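Local coordinates for protein CocE/NonD family hydrolase (Staphylococcus aureus subsp. aureus COL, PDB 3III) that probably hydrolyses ester or amide bonds, as a serine hydrolase of the CocE/NonD family with an alpha/beta-hydrolase domain and a C-terminal beta domain, at residues E148-A153 and I163-V168; F352-A357 and E404-M409. All coordinates share one frame; numbering follows the deposited sequence.

Interaction 1 of 2, residues E148-A153 and I163-V168; sequences EVIEWA and IGTNGV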
loop_
_atom_site.group_PDB
_atom_site.type_symbol
_atom_site.label_atom_id
_atom_site.label_comp_id
_atom_site.label_asym_id
_atom_site.label_seq_id
_atom_site.Cartn_x
_atom_site.Cartn_y
_atom_site.Cartn_z
ATOM N N GLU A 148 -17.560 -15.735 5.039
ATOM C CA GLU A 148 -18.139 -17.083 4.932
ATOM C C GLU A 148 -17.079 -18.185 4.674
ATOM O O GLU A 148 -17.168 -19.322 5.238
ATOM C CB GLU A 148 -19.279 -17.140 3.891
ATOM C CG GLU A 148 -20.505 -16.308 4.226
ATOM C CD GLU A 148 -21.786 -16.794 3.549
ATOM O OE1 GLU A 148 -22.153 -17.941 3.847
ATOM O OE2 GLU A 148 -22.407 -16.039 2.748
ATOM N N VAL A 149 -16.082 -17.880 3.853
ATOM C CA VAL A 149 -15.077 -18.856 3.522
ATOM C C VAL A 149 -14.173 -19.135 4.748
ATOM O O VAL A 149 -13.777 -20.304 4.980
ATOM C CB VAL A 149 -14.259 -18.479 2.243
ATOM C CG1 VAL A 149 -13.254 -19.578 1.902
ATOM C CG2 VAL A 149 -15.236 -18.228 1.010
ATOM N N ILE A 150 -13.852 -18.090 5.523
ATOM C CA ILE A 150 -13.079 -18.245 6.765
ATOM C C ILE A 150 -13.786 -19.185 7.703
ATOM O O ILE A 150 -13.184 -20.123 8.222
ATOM C CB ILE A 150 -12.793 -16.871 7.467
ATOM C CG1 ILE A 150 -11.822 -16.070 6.611
ATOM C CG2 ILE A 150 -12.307 -17.076 8.894
ATOM C CD1 ILE A 150 -11.703 -14.607 6.987
ATOM N N GLU A 151 -15.078 -18.949 7.917
ATOM C CA GLU A 151 -15.857 -19.745 8.856
ATOM C C GLU A 151 -16.067 -21.169 8.365
ATOM O O GLU A 151 -16.087 -22.090 9.166
ATOM C CB GLU A 151 -17.175 -19.036 9.191
ATOM C CG GLU A 151 -16.940 -17.698 9.931
ATOM C CD GLU A 151 -16.062 -17.846 11.195
ATOM O OE1 GLU A 151 -16.493 -18.610 12.107
ATOM O OE2 GLU A 151 -14.962 -17.229 11.277
ATOM N N TRP A 152 -16.196 -21.354 7.056
ATOM C CA TRP A 152 -16.289 -22.685 6.466
ATOM C C TRP A 152 -14.993 -23.503 6.691
ATOM O O TRP A 152 -15.049 -24.668 7.103
ATOM C CB TRP A 152 -16.564 -22.554 4.981
ATOM C CG TRP A 152 -16.497 -23.862 4.235
ATOM C CD1 TRP A 152 -17.513 -24.750 4.041
ATOM C CD2 TRP A 152 -15.359 -24.406 3.605
ATOM N NE1 TRP A 152 -17.062 -25.822 3.315
ATOM C CE2 TRP A 152 -15.739 -25.633 3.041
ATOM C CE3 TRP A 152 -14.038 -23.968 3.444
ATOM C CZ2 TRP A 152 -14.845 -26.434 2.329
ATOM C CZ3 TRP A 152 -13.168 -24.752 2.723
ATOM C CH2 TRP A 152 -13.574 -25.982 2.190
ATOM N N ALA A 153 -13.858 -22.860 6.450
ATOM C CA ALA A 153 -12.546 -23.438 6.614
ATOM C C ALA A 153 -12.323 -23.906 8.035
ATOM O O ALA A 153 -11.723 -24.939 8.234
ATOM C CB ALA A 153 -11.456 -22.409 6.235
ATOM N N ILE A 163 -7.770 -19.761 11.624
ATOM C CA ILE A 163 -7.472 -19.235 10.312
ATOM C C ILE A 163 -6.707 -17.911 10.453
ATOM O O ILE A 163 -7.060 -17.031 11.255
ATOM C CB ILE A 163 -8.734 -18.975 9.505
ATOM C CG1 ILE A 163 -9.762 -20.145 9.537
ATOM C CG2 ILE A 163 -8.369 -18.379 8.125
ATOM C CD1 ILE A 163 -9.338 -21.525 9.437
ATOM N N GLY A 164 -5.652 -17.796 9.689
ATOM C CA GLY A 164 -4.893 -16.576 9.557
ATOM C C GLY A 164 -4.846 -16.193 8.068
ATOM O O GLY A 164 -4.531 -17.020 7.166
ATOM N N THR A 165 -5.084 -14.928 7.786
ATOM C CA THR A 165 -5.001 -14.436 6.416
ATOM C C THR A 165 -3.682 -13.771 6.126
ATOM O O THR A 165 -3.008 -13.258 7.039
ATOM C CB THR A 165 -6.154 -13.488 6.110
ATOM O OG1 THR A 165 -6.162 -12.434 7.065
ATOM C CG2 THR A 165 -7.530 -14.229 6.117
ATOM N N ASN A 166 -3.274 -13.804 4.850
ATOM C CA ASN A 166 -1.925 -13.383 4.497
ATOM C C ASN A 166 -1.848 -13.100 3.024
ATOM O O ASN A 166 -2.395 -13.864 2.228
ATOM C CB ASN A 166 -0.975 -14.544 4.822
ATOM C CG ASN A 166 0.492 -14.206 4.722
ATOM O OD1 ASN A 166 0.907 -13.151 4.237
ATOM N ND2 ASN A 166 1.335 -15.165 5.178
ATOM N N GLY A 167 -1.141 -12.055 2.632
ATOM C CA GLY A 167 -0.980 -11.769 1.236
ATOM C C GLY A 167 -0.747 -10.278 0.957
ATOM O O GLY A 167 -0.882 -9.453 1.851
ATOM N N VAL A 168 -0.457 -9.978 -0.315
ATOM C CA VAL A 168 0.034 -8.660 -0.750
ATOM C C VAL A 168 -1.001 -7.994 -1.640
ATOM O O VAL A 168 -1.681 -8.683 -2.433
ATOM C CB VAL A 168 1.374 -8.844 -1.547
ATOM C CG1 VAL A 168 1.920 -7.518 -2.040
ATOM C CG2 VAL A 168 2.422 -9.578 -0.595
#

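Interaction 2 of 2, residues F352-A357 and E404-M409; sequences FPLPNA and ELVGNM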
loop_
_atom_site.group_PDB
_atom_site.type_symbol
_atom_site.label_atom_id
_atom_site.label_comp_id
_atom_site.label_asym_id
_atom_site.label_seq_id
_atom_site.Cartn_x
_atom_site.Cartn_y
_atom_site.Cartn_z
ATOM N N PHE A 352 3.747 3.776 16.272
ATOM C CA PHE A 352 3.728 4.700 15.140
ATOM C C PHE A 352 2.459 5.511 15.185
ATOM O O PHE A 352 1.409 4.934 15.330
ATOM C CB PHE A 352 3.855 3.983 13.797
ATOM C CG PHE A 352 3.919 4.936 12.650
ATOM C CD1 PHE A 352 5.122 5.411 12.209
ATOM C CD2 PHE A 352 2.780 5.415 12.082
ATOM C CE1 PHE A 352 5.191 6.312 11.188
ATOM C CE2 PHE A 352 2.845 6.364 11.075
ATOM C CZ PHE A 352 4.070 6.795 10.635
ATOM N N PRO A 353 2.543 6.842 15.035
ATOM C CA PRO A 353 3.761 7.670 14.871
ATOM C C PRO A 353 4.757 7.449 15.980
ATOM O O PRO A 353 4.397 7.087 17.123
ATOM C CB PRO A 353 3.236 9.123 14.902
ATOM C CG PRO A 353 1.748 9.040 14.509
ATOM C CD PRO A 353 1.286 7.655 14.973
ATOM N N LEU A 354 6.023 7.606 15.644
ATOM C CA LEU A 354 7.117 7.439 16.621
ATOM C C LEU A 354 6.952 8.327 17.841
ATOM O O LEU A 354 6.768 9.545 17.738
ATOM C CB LEU A 354 8.485 7.675 15.980
ATOM C CG LEU A 354 9.186 6.466 15.374
ATOM C CD1 LEU A 354 8.295 5.621 14.543
ATOM C CD2 LEU A 354 10.440 6.863 14.609
ATOM N N PRO A 355 7.011 7.726 19.034
ATOM C CA PRO A 355 6.723 8.542 20.221
ATOM C C PRO A 355 7.761 9.622 20.477
ATOM O O PRO A 355 7.434 10.596 21.093
ATOM C CB PRO A 355 6.722 7.537 21.370
ATOM C CG PRO A 355 7.291 6.345 20.855
ATOM C CD PRO A 355 7.234 6.325 19.385
ATOM N N ASN A 356 8.972 9.487 19.961
ATOM C CA ASN A 356 9.929 10.570 20.095
ATOM C C ASN A 356 9.986 11.594 18.923
ATOM O O ASN A 356 10.955 12.362 18.819
ATOM C CB ASN A 356 11.306 9.997 20.365
ATOM C CG ASN A 356 11.824 9.183 19.209
ATOM O OD1 ASN A 356 11.037 8.506 18.490
ATOM N ND2 ASN A 356 13.144 9.223 19.010
ATOM N N ALA A 357 8.965 11.648 18.068
ATOM C CA ALA A 357 9.051 12.540 16.910
ATOM C C ALA A 357 8.902 13.975 17.417
ATOM O O ALA A 357 8.082 14.226 18.278
ATOM C CB ALA A 357 7.979 12.189 15.842
ATOM N N GLU A 404 17.384 12.343 11.282
ATOM C CA GLU A 404 16.437 11.329 10.784
ATOM C C GLU A 404 15.006 11.844 10.790
ATOM O O GLU A 404 14.504 12.299 11.813
ATOM C CB GLU A 404 16.549 10.011 11.544
ATOM C CG GLU A 404 17.986 9.432 11.463
ATOM C CD GLU A 404 18.209 8.098 12.142
ATOM O OE1 GLU A 404 17.335 7.585 12.882
ATOM O OE2 GLU A 404 19.319 7.548 11.913
ATOM N N LEU A 405 14.368 11.761 9.625
ATOM C CA LEU A 405 12.984 12.133 9.440
ATOM C C LEU A 405 12.169 10.865 9.187
ATOM O O LEU A 405 12.327 10.206 8.171
ATOM C CB LEU A 405 12.822 13.075 8.249
ATOM C CG LEU A 405 13.580 14.406 8.359
ATOM C CD1 LEU A 405 13.026 15.268 7.261
ATOM C CD2 LEU A 405 13.457 15.066 9.730
ATOM N N VAL A 406 11.290 10.519 10.120
ATOM C CA VAL A 406 10.486 9.311 9.986
ATOM C C VAL A 406 9.058 9.601 10.362
ATOM O O VAL A 406 8.747 9.818 11.520
ATOM C CB VAL A 406 11.046 8.159 10.825
ATOM C CG1 VAL A 406 10.152 6.875 10.682
ATOM C CG2 VAL A 406 12.502 7.806 10.439
ATOM N N GLY A 407 8.181 9.523 9.381
ATOM C CA GLY A 407 6.795 9.797 9.574
ATOM C C GLY A 407 6.172 10.661 8.487
ATOM O O GLY A 407 6.672 10.710 7.326
ATOM N N ASN A 408 5.035 11.275 8.825
ATOM C CA ASN A 408 4.323 12.180 7.921
ATOM C C ASN A 408 5.013 13.527 7.884
ATOM O O ASN A 408 5.690 13.884 8.823
ATOM C CB ASN A 408 2.864 12.351 8.367
ATOM C CG ASN A 408 1.962 11.153 7.967
ATOM O OD1 ASN A 408 1.387 11.135 6.860
ATOM N ND2 ASN A 408 1.770 10.209 8.889
HETATM N N MSE A 409 4.855 14.258 6.778
HETATM C CA MSE A 409 5.219 15.677 6.724
HETATM C C MSE A 409 4.052 16.414 6.149
HETATM O O MSE A 409 3.266 15.851 5.374
HETATM C CB MSE A 409 6.427 15.894 5.827
HETATM C CG MSE A 409 7.567 14.915 6.065
HETATM SE SE MSE A 409 9.253 15.616 5.223
HETATM C CE MSE A 409 10.206 13.835 4.969
HETATM O O HOH W 1 6.583 9.133 13.302
#

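Interaction 1 of 2, residues E148-A153 and I163-V168
I163 meets the helix through a single branch, CG1 and its terminal CD1, and the contact is almost wholly apolar. Its CG1 lies 4.0 Å from CG2 of I150, while the terminal CD1 reaches on to the methyl of A153, with 3.9 Å between I163 CD1 and A153 CB. The torsions account for this reach: CG1 of I163 stands anti to its carbonyl carbon (chi1 -47°), and chi2 of -42° bends CD1 on toward A153. On I150 the touching branch is CG2, anti to the backbone N; the longer branch runs the other way along the strand, where I150 CD1 comes within 4.3 Å of T165 CG2, a looser contact. The axes of the two short segments approach to 9.5 Å at 138°, so the helix passes obliquely over the strand and meets mainly its first residues.

Helix 140-154 here packs on strand 162-168 of the mixed central sheet, the helix-on-sheet layer of the alpha/beta-hydrolase fold. Neighbouring strand 67-74 also packs against the helix, M71 touching I150 and A153; V69 of the same strand touches I163.

Polar groups play little part across the contact: no hydrogen bond joins the segments, and the carbonyl O of I150 merely abuts CG1 of I163 at 3.7 Å. The buried hydroxyl of T165 is satisfied elsewhere, OG1 bonding to OE1 of Q175 while its methyl faces the helix. Elsewhere on the helix, E148 forms a salt bridge with R49, and E151 hydrogen-bonds H185.

Interaction 2 of 2, residues F352-A357 and E404-M409
L354 and V406 form the closely packed part of this contact, methyl against methyl: CD2 of the leucine lies 3.9 Å from CG1 of V406, which chi1 of 179° turns to the leucine, anti to the valine's backbone N. Y335 of strand 333-338 and V559 of strand 553-559 touch both residues; the first strand belongs to the mixed central sheet, placing the pair where the protein's two parts meet.

Across the two segments F352 is packed less closely, though its ring also meets that of F279. Its CE1 lies 4.2 Å from CA of G407, an oblique approach at the corner between strands 403-406 and 408-417. The side-chain amide of N408 comes to the ring's edge, near its plane, with 4.5 Å from ND2 to CZ of F352. Beyond, the loop turns to the exposed P355 and N356 in a type I turn, closed by a 3.1 Å bond from A357 N to L354 O.

No direct hydrogen bond crosses the interface. One water spans it, accepting from L354 N at 2.9 Å and donating to V406 O. That water, not strand-type pairing, links the two backbones, so apolar side chains and one solvent molecule hold the loop here rather than sheet hydrogen bonds.

Both contacts are buried, yet they belong to different parts of the protein: interaction 1 lies in the S15-family region and interaction 2 in the C-terminal non-catalytic region. They share no element, helix 140-154 and strand 162-168 serving one, the 350-357 loop and strands 403-406 and 408-417 the other. With nearest atoms about 18 Å apart, they do not touch. The buried areas are similar, 171 and 187 Å², but the architecture differs. The first sets a helix against a parallel strand of the central sheet using aliphatic side chains, with one backbone carbonyl beside them; the second sets an irregular loop against a corner between successive strands of an antiparallel sheet, mixing aliphatic, aromatic and amide groups and adding a water between backbones.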